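Local coordinates for fibronectin type III domain-containing protein (Simiduia agarivorans, PDB 6P2K) that probably hydrolyses the glucan backbone of xyloglucan as a family 74 glycoside hydrolase, this chain being the beta-propeller catalytic part of a longer protein, at residues P762-G765 with L766-R769; G258-G261 with N262-Y265; L543-H546 with D547-E550. All coordinates share one frame; numbering follows the deposited sequence.

Interaction 1: residues P762-G765 with L766-R769; sequences PGAG and LWRR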
loop_
_atom_site.group_PDB
_atom_site.type_symbol
_atom_site.label_atom_id
_atom_site.label_comp_id
_atom_site.label_asym_id
_atom_site.label_seq_id
_atom_site.Cartn_x
_atom_site.Cartn_y
_atom_site.Cartn_z
ATOM N N PRO B 762 -12.962 -38.906 -16.957
ATOM C CA PRO B 762 -13.951 -38.246 -17.818
ATOM C C PRO B 762 -15.386 -38.429 -17.329
ATOM O O PRO B 762 -16.256 -38.901 -18.060
ATOM C CB PRO B 762 -13.722 -38.926 -19.170
ATOM C CG PRO B 762 -13.342 -40.315 -18.793
ATOM C CD PRO B 762 -12.503 -40.181 -17.541
ATOM N N GLY B 763 -15.634 -38.072 -16.072
ATOM C CA GLY B 763 -16.977 -38.204 -15.554
ATOM C C GLY B 763 -17.105 -38.379 -14.057
ATOM O O GLY B 763 -18.210 -38.251 -13.526
ATOM N N ALA B 764 -16.004 -38.665 -13.355
ATOM C CA ALA B 764 -16.061 -38.863 -11.909
ATOM C C ALA B 764 -15.013 -38.038 -11.167
ATOM O O ALA B 764 -14.630 -38.395 -10.047
ATOM C CB ALA B 764 -15.908 -40.346 -11.555
ATOM N N GLY B 765 -14.532 -36.951 -11.767
ATOM C CA GLY B 765 -13.645 -36.057 -11.046
ATOM C C GLY B 765 -12.275 -36.657 -10.766
ATOM O O GLY B 765 -11.743 -37.462 -11.531
ATOM N N LEU B 766 -11.706 -36.260 -9.630
ATOM C CA LEU B 766 -10.311 -36.514 -9.304
ATOM C C LEU B 766 -10.196 -37.537 -8.183
ATOM O O LEU B 766 -10.924 -37.470 -7.188
ATOM C CB LEU B 766 -9.617 -35.215 -8.891
ATOM C CG LEU B 766 -8.228 -35.316 -8.264
ATOM C CD1 LEU B 766 -7.210 -35.812 -9.282
ATOM C CD2 LEU B 766 -7.820 -33.964 -7.695
ATOM N N TRP B 767 -9.270 -38.481 -8.353
ATOM C CA TRP B 767 -8.987 -39.508 -7.363
ATOM C C TRP B 767 -7.480 -39.656 -7.223
ATOM O O TRP B 767 -6.731 -39.405 -8.171
ATOM C CB TRP B 767 -9.600 -40.861 -7.757
ATOM C CG TRP B 767 -11.084 -40.827 -7.920
ATOM C CD1 TRP B 767 -11.785 -40.271 -8.948
ATOM C CD2 TRP B 767 -12.053 -41.379 -7.024
ATOM N NE1 TRP B 767 -13.132 -40.437 -8.746
ATOM C CE2 TRP B 767 -13.324 -41.116 -7.571
ATOM C CE3 TRP B 767 -11.970 -42.069 -5.809
ATOM C CZ2 TRP B 767 -14.503 -41.522 -6.948
ATOM C CZ3 TRP B 767 -13.139 -42.468 -5.192
ATOM C CH2 TRP B 767 -14.390 -42.196 -5.763
ATOM N N ARG B 768 -7.039 -40.080 -6.039
ATOM C CA ARG B 768 -5.627 -40.334 -5.805
ATOM C C ARG B 768 -5.443 -41.644 -5.052
ATOM O O ARG B 768 -6.309 -42.077 -4.283
ATOM C CB ARG B 768 -4.957 -39.182 -5.043
ATOM C CG ARG B 768 -5.091 -39.247 -3.539
ATOM C CD ARG B 768 -4.204 -38.210 -2.874
ATOM N NE ARG B 768 -4.210 -38.353 -1.425
ATOM C CZ ARG B 768 -3.482 -37.612 -0.597
ATOM N NH1 ARG B 768 -2.684 -36.665 -1.074
ATOM N NH2 ARG B 768 -3.551 -37.820 0.712
ATOM N N ARG B 769 -4.294 -42.271 -5.287
ATOM C CA ARG B 769 -3.967 -43.571 -4.726
ATOM C C ARG B 769 -2.524 -43.558 -4.252
ATOM O O ARG B 769 -1.647 -43.010 -4.926
ATOM C CB ARG B 769 -4.170 -44.689 -5.761
ATOM C CG ARG B 769 -3.985 -46.096 -5.212
ATOM C CD ARG B 769 -3.919 -47.128 -6.322
ATOM N NE ARG B 769 -4.009 -48.492 -5.807
ATOM C CZ ARG B 769 -2.975 -49.180 -5.335
ATOM N NH1 ARG B 769 -1.769 -48.632 -5.311
ATOM N NH2 ARG B 769 -3.145 -50.415 -4.887
#
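W767 sets its CG beside its own backbone N and anti to its carbonyl carbon (chi1 -59°), and a chi2 of 74° then swings the indole back toward A764, three residues upstream. The site is a blade of a beta-propeller: a tight turn leads from strand 754-761 into strand 765-770, and the N-terminal strand 7-8 pairs with the latter to complete a four-stranded antiparallel sheet. The indole NE1 of W767 donates to A764 O at 2.8 Å, a bent bond in which the donor stands above the carbonyl plane. Tryptophan suits the place because it combines a flat apolar body with one N-H; a phenylalanine here would probably leave A764 O without this donor and the ring freer to turn. Glycines shape the turn. At G763 a side chain would jam against the carbonyl O of P762, while G765 has a positive phi (69°), which glycine adopts most readily. Outside the contact, T761 OG1 bonds to both A764 N and G765 O, and N10 OD1 bonds to L766 N. A764 is small enough for its methyl to lie beside the indole, its CB 4.0 Å from W767 NE1.

Interaction 2: residues G258-G261 with N262-Y265; sequences GLEG and NRRY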
loop_
_atom_site.group_PDB
_atom_site.type_symbol
_atom_site.label_atom_id
_atom_site.label_comp_id
_atom_site.label_asym_id
_atom_site.label_seq_id
_atom_site.Cartn_x
_atom_site.Cartn_y
_atom_site.Cartn_z
ATOM N N GLY B 258 -49.783 -17.142 -15.968
ATOM C CA GLY B 258 -48.921 -16.980 -14.819
ATOM C C GLY B 258 -47.578 -17.663 -14.945
ATOM O O GLY B 258 -46.696 -17.419 -14.110
ATOM N N LEU B 259 -47.398 -18.511 -15.950
ATOM C CA LEU B 259 -46.110 -19.127 -16.223
ATOM C C LEU B 259 -45.327 -18.280 -17.217
ATOM O O LEU B 259 -45.901 -17.618 -18.087
ATOM C CB LEU B 259 -46.288 -20.539 -16.781
ATOM C CG LEU B 259 -46.956 -21.581 -15.885
ATOM C CD1 LEU B 259 -47.345 -22.806 -16.700
ATOM C CD2 LEU B 259 -46.035 -21.968 -14.740
ATOM N N GLU B 260 -44.004 -18.304 -17.077
ATOM C CA GLU B 260 -43.143 -17.687 -18.077
ATOM C C GLU B 260 -43.413 -18.302 -19.443
ATOM O O GLU B 260 -43.597 -19.515 -19.571
ATOM C CB GLU B 260 -41.674 -17.872 -17.706
ATOM C CG GLU B 260 -41.106 -16.805 -16.789
ATOM C CD GLU B 260 -39.647 -17.056 -16.469
ATOM O OE1 GLU B 260 -39.166 -16.573 -15.423
ATOM O OE2 GLU B 260 -38.980 -17.743 -17.268
ATOM N N GLY B 261 -43.449 -17.455 -20.468
ATOM C CA GLY B 261 -43.668 -17.944 -21.810
ATOM C C GLY B 261 -42.449 -18.652 -22.369
ATOM O O GLY B 261 -41.312 -18.432 -21.946
ATOM N N ASN B 262 -42.709 -19.543 -23.328
ATOM C CA ASN B 262 -41.666 -20.170 -24.141
ATOM C C ASN B 262 -40.662 -20.943 -23.281
ATOM O O ASN B 262 -39.456 -20.693 -23.309
ATOM C CB ASN B 262 -40.960 -19.112 -25.000
ATOM C CG ASN B 262 -40.132 -19.719 -26.116
ATOM O OD1 ASN B 262 -40.525 -20.712 -26.730
ATOM N ND2 ASN B 262 -38.977 -19.118 -26.385
ATOM N N ARG B 263 -41.181 -21.901 -22.513
ATOM C CA ARG B 263 -40.354 -22.739 -21.656
ATOM C C ARG B 263 -40.687 -24.207 -21.882
ATOM O O ARG B 263 -41.819 -24.562 -22.219
ATOM C CB ARG B 263 -40.537 -22.386 -20.173
ATOM C CG ARG B 263 -40.282 -20.926 -19.844
ATOM C CD ARG B 263 -38.864 -20.517 -20.206
ATOM N NE ARG B 263 -38.372 -19.443 -19.347
ATOM C CZ ARG B 263 -37.093 -19.084 -19.255
ATOM N NH1 ARG B 263 -36.171 -19.709 -19.977
ATOM N NH2 ARG B 263 -36.739 -18.097 -18.443
ATOM N N ARG B 264 -39.683 -25.061 -21.679
ATOM C CA ARG B 264 -39.807 -26.494 -21.948
ATOM C C ARG B 264 -40.344 -27.236 -20.722
ATOM O O ARG B 264 -39.711 -28.141 -20.178
ATOM C CB ARG B 264 -38.462 -27.063 -22.383
ATOM C CG ARG B 264 -37.846 -26.396 -23.598
ATOM C CD ARG B 264 -36.341 -26.572 -23.571
ATOM N NE ARG B 264 -35.725 -26.441 -24.886
ATOM C CZ ARG B 264 -34.870 -25.476 -25.211
ATOM N NH1 ARG B 264 -34.543 -24.555 -24.316
ATOM N NH2 ARG B 264 -34.346 -25.427 -26.427
ATOM N N TYR B 265 -41.540 -26.834 -20.293
ATOM C CA TYR B 265 -42.157 -27.434 -19.117
ATOM C C TYR B 265 -42.388 -28.923 -19.335
ATOM O O TYR B 265 -42.846 -29.346 -20.400
ATOM C CB TYR B 265 -43.482 -26.739 -18.804
ATOM C CG TYR B 265 -43.342 -25.276 -18.457
ATOM C CD1 TYR B 265 -42.679 -24.876 -17.304
ATOM C CD2 TYR B 265 -43.878 -24.293 -19.280
ATOM C CE1 TYR B 265 -42.550 -23.538 -16.979
ATOM C CE2 TYR B 265 -43.755 -22.948 -18.961
ATOM C CZ TYR B 265 -43.089 -22.580 -17.810
ATOM O OH TYR B 265 -42.956 -21.249 -17.482
#
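Y265 packs closely against L259 and the backbone of E260, whereas the charged pair of E260 and R263 lies nearer the surface. On the tight side Y265 OH gives a 2.8 Å hydrogen bond to E260 O, lying in the carbonyl plane on a lone pair. CB of R263 sits 3.4 Å above one face of the Y265 ring, toward its rim, and L259 CD1 lies over the opposite face at 4.2 Å. L259 also meets L283, V242 and Y293, an apolar setting that suits leucine, while Y265 brings a ring with a polar end. The turn links strand 253-254, the outermost of one propeller blade, to strand 265-270, the first of the next, and R264 is the centre of an inverse gamma turn just before that strand. On the looser side, R263 bends at chi2 (-60°) and presents its guanidinium side-on: NH2 (2.6 Å) and NE (2.8 Å) both bond to E260 OE2, the two planar groups nearly coplanar. E260 OE1 has a second positive partner in K312. G261 and N262 form the exposed crest; asparagine tolerates the positive phi of 59° there, and N262 OD1 turns to T238 OG1.

Interaction 3: residues L543-H546 with D547-E550; sequences LDYH and DRGE. With ZN (zinc ion), chain O.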
loop_
_atom_site.group_PDB
_atom_site.type_symbol
_atom_site.label_atom_id
_atom_site.label_comp_id
_atom_site.label_asym_id
_atom_site.label_seq_id
_atom_site.Cartn_x
_atom_site.Cartn_y
_atom_site.Cartn_z
ATOM N N LEU B 543 5.524 -12.241 -17.411
ATOM C CA LEU B 543 4.777 -11.579 -16.351
ATOM C C LEU B 543 5.320 -10.180 -16.074
ATOM O O LEU B 543 4.551 -9.289 -15.697
ATOM C CB LEU B 543 4.782 -12.444 -15.091
ATOM C CG LEU B 543 3.860 -13.663 -15.223
ATOM C CD1 LEU B 543 4.179 -14.750 -14.208
ATOM C CD2 LEU B 543 2.402 -13.239 -15.108
ATOM N N ASP B 544 6.629 -9.962 -16.266
ATOM C CA ASP B 544 7.180 -8.613 -16.146
ATOM C C ASP B 544 6.478 -7.663 -17.109
ATOM O O ASP B 544 6.057 -6.566 -16.724
ATOM C CB ASP B 544 8.703 -8.618 -16.384
ATOM C CG ASP B 544 9.472 -9.238 -15.227
ATOM O OD1 ASP B 544 8.864 -9.483 -14.164
ATOM O OD2 ASP B 544 10.687 -9.476 -15.383
ATOM N N TYR B 545 6.315 -8.083 -18.366
ATOM C CA TYR B 545 5.616 -7.254 -19.342
ATOM C C TYR B 545 4.148 -7.089 -18.977
ATOM O O TYR B 545 3.593 -5.990 -19.099
ATOM C CB TYR B 545 5.741 -7.858 -20.741
ATOM C CG TYR B 545 7.009 -7.480 -21.461
ATOM C CD1 TYR B 545 8.243 -7.935 -21.014
ATOM C CD2 TYR B 545 6.976 -6.674 -22.593
ATOM C CE1 TYR B 545 9.409 -7.595 -21.669
ATOM C CE2 TYR B 545 8.139 -6.329 -23.254
ATOM C CZ TYR B 545 9.353 -6.794 -22.786
ATOM O OH TYR B 545 10.514 -6.459 -23.438
ATOM N N HIS B 546 3.499 -8.169 -18.533
ATOM C CA HIS B 546 2.073 -8.089 -18.235
ATOM C C HIS B 546 1.795 -7.094 -17.118
ATOM O O HIS B 546 0.822 -6.334 -17.181
ATOM C CB HIS B 546 1.519 -9.463 -17.861
ATOM C CG HIS B 546 0.102 -9.414 -17.379
ATOM N ND1 HIS B 546 -0.231 -9.111 -16.075
ATOM C CD2 HIS B 546 -1.069 -9.594 -18.035
ATOM C CE1 HIS B 546 -1.545 -9.120 -15.946
ATOM N NE2 HIS B 546 -2.077 -9.414 -17.119
ATOM N N ASP B 547 2.637 -7.085 -16.081
ATOM C CA ASP B 547 2.417 -6.186 -14.955
ATOM C C ASP B 547 2.592 -4.722 -15.334
ATOM O O ASP B 547 2.156 -3.846 -14.579
ATOM C CB ASP B 547 3.358 -6.547 -13.805
ATOM C CG ASP B 547 2.996 -7.874 -13.151
ATOM O OD1 ASP B 547 1.916 -8.420 -13.463
ATOM O OD2 ASP B 547 3.789 -8.371 -12.322
ATOM N N ARG B 548 3.222 -4.436 -16.472
ATOM C CA ARG B 548 3.365 -3.075 -16.971
ATOM C C ARG B 548 2.245 -2.675 -17.920
ATOM O O ARG B 548 2.342 -1.623 -18.560
ATOM C CB ARG B 548 4.702 -2.906 -17.694
ATOM C CG ARG B 548 5.914 -2.864 -16.806
ATOM C CD ARG B 548 7.142 -2.510 -17.631
ATOM N NE ARG B 548 7.621 -3.640 -18.427
ATOM C CZ ARG B 548 8.474 -4.555 -17.978
ATOM N NH1 ARG B 548 8.940 -4.475 -16.738
ATOM N NH2 ARG B 548 8.865 -5.551 -18.765
ATOM N N GLY B 549 1.196 -3.486 -18.033
ATOM C CA GLY B 549 0.189 -3.240 -19.048
ATOM C C GLY B 549 0.698 -3.453 -20.455
ATOM O O GLY B 549 0.262 -2.760 -21.378
ATOM N N GLU B 550 1.633 -4.383 -20.638
ATOM C CA GLU B 550 2.222 -4.678 -21.935
ATOM C C GLU B 550 2.153 -6.180 -22.176
ATOM O O GLU B 550 1.680 -6.945 -21.330
ATOM C CB GLU B 550 3.668 -4.170 -22.016
ATOM C CG GLU B 550 3.799 -2.653 -21.986
ATOM C CD GLU B 550 3.205 -1.980 -23.213
ATOM O OE1 GLU B 550 2.784 -0.808 -23.104
ATOM O OE2 GLU B 550 3.162 -2.616 -24.285
HETATM ZN ZN ZN O . 11.757 -8.100 -16.802
HETATM O O HOH W 1 6.302 -7.948 -12.381
HETATM O O HOH W 2 11.186 -7.991 -18.858
HETATM O O HOH W 3 13.609 -8.767 -16.558
#
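Y545 O accepts two backbone N-H groups, from R548 N at 3.1 Å and E550 N at 3.0 Å, which reach it from opposite faces of the carbonyl plane. Just before this, D547 N still makes the regular i to i-4 helical bond to L543 O (2.9 Å). R548 lays its side chain back along the helix: a bend at chi3 (-76°) puts one face of the guanidinium over D544 O and brings NH2 over the face of the Y545 ring, 3.3 Å from Y545 CD1. The result is a cation-pi contact, with CZ of R548 4.9 Å from the ring centroid and the two planes 71° apart, so that the group stands up from the ring instead of lying flat on it. The chain reversal itself is a Schellman motif closing helix 539-547. G549, at the C-prime position, takes a positive phi that glycine adopts without strain, and its N bonds to H546 O at 3.0 Å alongside the link from E550 N. Several polar ends reach other subunits. D544 OD2 binds zinc at 2.2 Å; two waters and D544 OD2 of a neighbouring subunit complete the ligand set, acidic oxygens being well suited to this metal. R548 NH1 forms a salt bridge with D544 OD1 of that same subunit, tying the arginine to a carboxylate that binds the zinc. H546 sends NE2 to E389 of a different neighbouring subunit, and ND1 makes a weak bond to D547 OD1. D547 OD2 forms a salt bridge with R483 of its own chain.

Along the chain interaction 2 comes first, then interaction 3, then interaction 1, and none touches another. Their centres lie about 38 Å (1 and 2), 36 Å (1 and 3) and 49 Å (2 and 3) apart, and no sheet is shared. All three shape connections beside short antiparallel sheets, the blades of this beta-propeller protein: 258-265 passes from one blade to the next, 543-550 ends a helix inserted between strands 532-536 and 555-559, and interaction 1 turns within the blade that strand 7-8 completes. Interaction 1 is buried, its centre about 11 Å from the centre of the chain; the others are peripheral. Interaction 3 alone meets other subunits and helps build the assembly, while the other two shape turns within the chain.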